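Thrombomodulin (Homo sapiens, PDB 1DX5) serves as an endothelial cell-surface receptor and cofactor that lets thrombin activate protein C, thereby starting the activated protein C anticoagulant pathway. Local coordinates at residues E[61-65]-E[74-78]; E[87-91]-E[100-104]. All coordinates share one frame; numbering follows the deposited sequence.

Interaction 1 (E[61-65]-E[74-78]); sequences ASCEC and GFICT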
# COMPACT_ATOMS: atom_id res chain seq x y z
N ALA E 61 4.29 -8.83 -16.86
CA ALA E 61 3.95 -7.60 -16.16
C ALA E 61 5.00 -6.92 -15.28
O ALA E 61 4.67 -6.25 -14.31
CB ALA E 61 2.64 -7.80 -15.36
N SER E 62 6.28 -7.12 -15.58
CA SER E 62 7.32 -6.44 -14.79
C SER E 62 7.75 -5.23 -15.62
O SER E 62 8.51 -5.36 -16.60
CB SER E 62 8.50 -7.36 -14.51
OG SER E 62 9.52 -6.66 -13.80
N CYS E 63 7.25 -4.07 -15.23
CA CYS E 63 7.51 -2.83 -15.94
C CYS E 63 8.22 -1.74 -15.15
O CYS E 63 8.09 -1.65 -13.93
CB CYS E 63 6.20 -2.28 -16.49
SG CYS E 63 5.28 -3.48 -17.50
N GLU E 64 8.94 -0.89 -15.89
CA GLU E 64 9.70 0.23 -15.32
C GLU E 64 9.21 1.55 -15.93
O GLU E 64 8.75 1.59 -17.07
CB GLU E 64 11.20 0.11 -15.65
CG GLU E 64 11.85 -1.22 -15.33
CD GLU E 64 11.93 -1.54 -13.76
OE1 GLU E 64 12.12 -0.59 -12.95
OE2 GLU E 64 11.81 -2.73 -13.39
N CYS E 65 9.31 2.62 -15.16
CA CYS E 65 8.92 3.95 -15.61
C CYS E 65 10.00 4.88 -15.14
O CYS E 65 10.62 4.63 -14.11
CB CYS E 65 7.61 4.41 -14.96
SG CYS E 65 6.12 3.64 -15.62
N GLY E 74 -2.88 -0.15 -19.43
CA GLY E 74 -2.28 -0.48 -20.71
C GLY E 74 -0.77 -0.47 -20.63
O GLY E 74 -0.11 -0.31 -21.66
N PHE E 75 -0.24 -0.65 -19.43
CA PHE E 75 1.20 -0.67 -19.18
C PHE E 75 1.87 0.58 -19.76
O PHE E 75 2.86 0.52 -20.50
CB PHE E 75 1.83 -1.95 -19.74
CG PHE E 75 1.27 -3.21 -19.14
CD1 PHE E 75 1.66 -3.63 -17.88
CD2 PHE E 75 0.33 -3.96 -19.83
CE1 PHE E 75 1.12 -4.79 -17.32
CE2 PHE E 75 -0.21 -5.12 -19.28
CZ PHE E 75 0.19 -5.53 -18.03
N ILE E 76 1.32 1.73 -19.39
CA ILE E 76 1.82 3.00 -19.86
C ILE E 76 2.28 3.83 -18.68
O ILE E 76 1.66 3.82 -17.63
CB ILE E 76 0.73 3.79 -20.62
CG1 ILE E 76 0.24 2.97 -21.81
CG2 ILE E 76 1.30 5.09 -21.15
CD1 ILE E 76 -0.95 3.55 -22.49
N CYS E 77 3.38 4.55 -18.85
CA CYS E 77 3.91 5.41 -17.81
C CYS E 77 3.31 6.78 -18.02
O CYS E 77 3.48 7.39 -19.08
CB CYS E 77 5.43 5.48 -17.93
SG CYS E 77 6.27 3.91 -17.63
N THR E 78 2.62 7.29 -17.02
CA THR E 78 1.99 8.60 -17.11
C THR E 78 2.64 9.58 -16.12
O THR E 78 3.11 9.18 -15.05
CB THR E 78 0.45 8.50 -16.90
OG1 THR E 78 -0.15 9.78 -17.11
CG2 THR E 78 0.14 8.04 -15.50

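Interaction 2 (E[87-91]-E[100-104]); sequences GFCSG and FECIC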
# COMPACT_ATOMS: atom_id res chain seq x y z
N GLY E 87 2.16 18.84 -1.86
CA GLY E 87 3.20 18.27 -1.01
C GLY E 87 4.61 18.25 -1.56
O GLY E 87 5.55 17.95 -0.82
N PHE E 88 4.79 18.56 -2.84
CA PHE E 88 6.11 18.56 -3.46
C PHE E 88 6.76 19.94 -3.50
O PHE E 88 7.99 20.06 -3.48
CB PHE E 88 6.04 18.02 -4.89
CG PHE E 88 5.81 16.54 -4.97
CD1 PHE E 88 6.87 15.65 -4.90
CD2 PHE E 88 4.51 16.04 -5.12
CE1 PHE E 88 6.66 14.27 -4.99
CE2 PHE E 88 4.28 14.68 -5.21
CZ PHE E 88 5.35 13.79 -5.15
N CYS E 89 5.92 20.96 -3.60
CA CYS E 89 6.37 22.34 -3.67
C CYS E 89 5.44 23.25 -2.87
O CYS E 89 4.23 23.25 -3.08
CB CYS E 89 6.40 22.78 -5.14
SG CYS E 89 6.83 24.51 -5.46
N SER E 90 6.02 24.01 -1.94
CA SER E 90 5.26 24.94 -1.10
C SER E 90 5.11 26.33 -1.74
O SER E 90 4.22 27.09 -1.38
CB SER E 90 5.89 25.04 0.29
OG SER E 90 7.29 25.26 0.21
N GLY E 91 5.98 26.63 -2.71
CA GLY E 91 5.90 27.90 -3.41
C GLY E 91 5.08 27.77 -4.68
O GLY E 91 4.09 27.03 -4.72
N PHE E 100 9.18 18.68 -11.93
CA PHE E 100 8.40 19.90 -11.73
C PHE E 100 9.33 21.06 -11.40
O PHE E 100 10.46 20.85 -10.97
CB PHE E 100 7.38 19.71 -10.59
CG PHE E 100 8.03 19.45 -9.24
CD1 PHE E 100 8.41 18.15 -8.86
CD2 PHE E 100 8.26 20.50 -8.35
CE1 PHE E 100 9.02 17.91 -7.63
CE2 PHE E 100 8.87 20.28 -7.11
CZ PHE E 100 9.25 18.98 -6.75
N GLU E 101 8.86 22.28 -11.64
CA GLU E 101 9.64 23.46 -11.30
C GLU E 101 9.00 24.15 -10.09
O GLU E 101 7.80 24.42 -10.07
CB GLU E 101 9.72 24.45 -12.46
CG GLU E 101 10.72 25.56 -12.18
CD GLU E 101 10.51 26.83 -13.14
OE1 GLU E 101 9.45 26.91 -13.80
OE2 GLU E 101 11.40 27.69 -13.17
N CYS E 102 9.81 24.40 -9.07
CA CYS E 102 9.32 25.03 -7.86
C CYS E 102 10.01 26.37 -7.69
O CYS E 102 11.24 26.45 -7.67
CB CYS E 102 9.59 24.12 -6.65
SG CYS E 102 8.82 24.64 -5.09
N ILE E 103 9.21 27.43 -7.70
CA ILE E 103 9.74 28.78 -7.52
C ILE E 103 9.66 29.11 -6.03
O ILE E 103 8.59 28.99 -5.41
CB ILE E 103 8.96 29.84 -8.34
CG1 ILE E 103 9.30 29.73 -9.84
CG2 ILE E 103 9.36 31.23 -7.88
CD1 ILE E 103 8.64 28.61 -10.55
N CYS E 104 10.80 29.50 -5.46
CA CYS E 104 10.85 29.85 -4.05
C CYS E 104 11.35 31.27 -3.81
O CYS E 104 12.23 31.75 -4.53
CB CYS E 104 11.74 28.85 -3.31
SG CYS E 104 11.21 27.12 -3.57

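Interaction 1 (E[61-65]-E[74-78])
C65 and C77 are joined by the last disulfide of the fifth EGF-like domain, whose six cysteines pair in sequence order, first with second, third with fourth and fifth with sixth, rather than in the classical EGF pattern. The two segments run in the same direction, but they are not sheet neighbours: strand 50-55 lies between strands 63-64 and 76-79 and takes backbone hydrogen bonds from both sides, E64 pairing with D54 and C77 with C51. Contact between the flanking segments is therefore made mainly by side chains reaching across the middle strand.

One of these contacts is covalent. In both cysteines the sulfur lies beside the backbone N and anti to the carbonyl carbon (chi1 -75° in C65), which turns C65 SG and C77 SG onto each other at 2.0 Å. A chi3 of -91° gives a left-handed disulfide without evident twist strain. C77 also packs on A53 of the intervening strand.

The second kind of contact is sulfur-aromatic. C63 SG, already bonded to C55 SG, approaches the F75 ring at an oblique slant, 4.8 Å from its centroid and 59° off the ring normal; its nearest ring atom is F75 CD1, at 3.6 Å. F75 belongs to a G1 beta bulge, in which it and I76 both face D72, and its ring reaches back toward A61.

Apolar packing completes the contact at its exposed end, where A61 CB meets F75 CE1 at 3.9 Å, again obliquely to the ring. S62, E64 and C65 also pack against the chain of another protein, and E64 OE1 hydrogen-bonds to a polar side chain there. Back at the disulfide, the carbonyl E64 O approaches C77 SG to 3.4 Å.

Interaction 2 (E[87-91]-E[100-104])
F100 begins the contact by presenting one face of its ring to F88. Its CG sits between the backbone N and the carbonyl carbon (chi1 63°), a rotamer that turns the ring toward the loop 87-91. F88 CB lies over that face, 4.2 Å from the ring centroid, in a CH-pi contact. Beyond CB the F88 side chain leads away, and its ring directs an edge at the same face from an offset position, the planes inclined at 60° and the centroids 5.9 Å apart. The far end of F100 reaches the loop backbone as well, with F100 CZ 3.7 Å from F88 O, while C89 CB packs obliquely against F100 CE2 at 4.0 Å. Both phenylalanines also touch E82 of helix 82-85, so the aromatic pair ties loop and strand to that helix.

At C102 the joining becomes covalent. C102 SG and C89 SG are 2.0 Å apart, each sulfur standing anti to its own backbone N, and the chi3 of 85° makes this a right-handed disulfide. C102 also touches D117 and C118, from the C-terminal part of the chain; D117 OD1 also accepts a hydrogen bond from the S90 amide.

I103 contributes its backbone: G91 CA approaches I103 O at 3.5 Å in a CA-H...O contact. Next, C104 SG is bonded to C118 SG, while the strand itself pairs with 92-95 on one side and 112-114 on the other.

Within the six cysteines of this domain, C89-C102 is the second-to-fourth link, alongside C83-C93 as first-to-third and C104-C118 as fifth-to-sixth. That is the classical pairing of a calcium-binding EGF-like domain, and the F100 side chain lies about 5 Å from the bound calcium ion, whose ligands include E82.

In the fold
Interactions 1 and 2 follow one another along the chain in separate EGF-like domains, their centres 27 Å apart and their nearest atoms about 11 Å apart, without touching. Each joins its segments through a disulfide and at least one phenylalanine, and each mixes buried with exposed parts. The elements differ: interaction 1 spans two strands across a shared middle strand, whereas interaction 2 fastens an irregular loop onto a strand. Chemistry follows place. The phenylalanine of 74-78 is exposed and meets a cysteine sulfur, while F100 is buried and receives a second phenylalanine close to the calcium site. Both contacts also border another protein's chain, 61-65/74-78 more extensively.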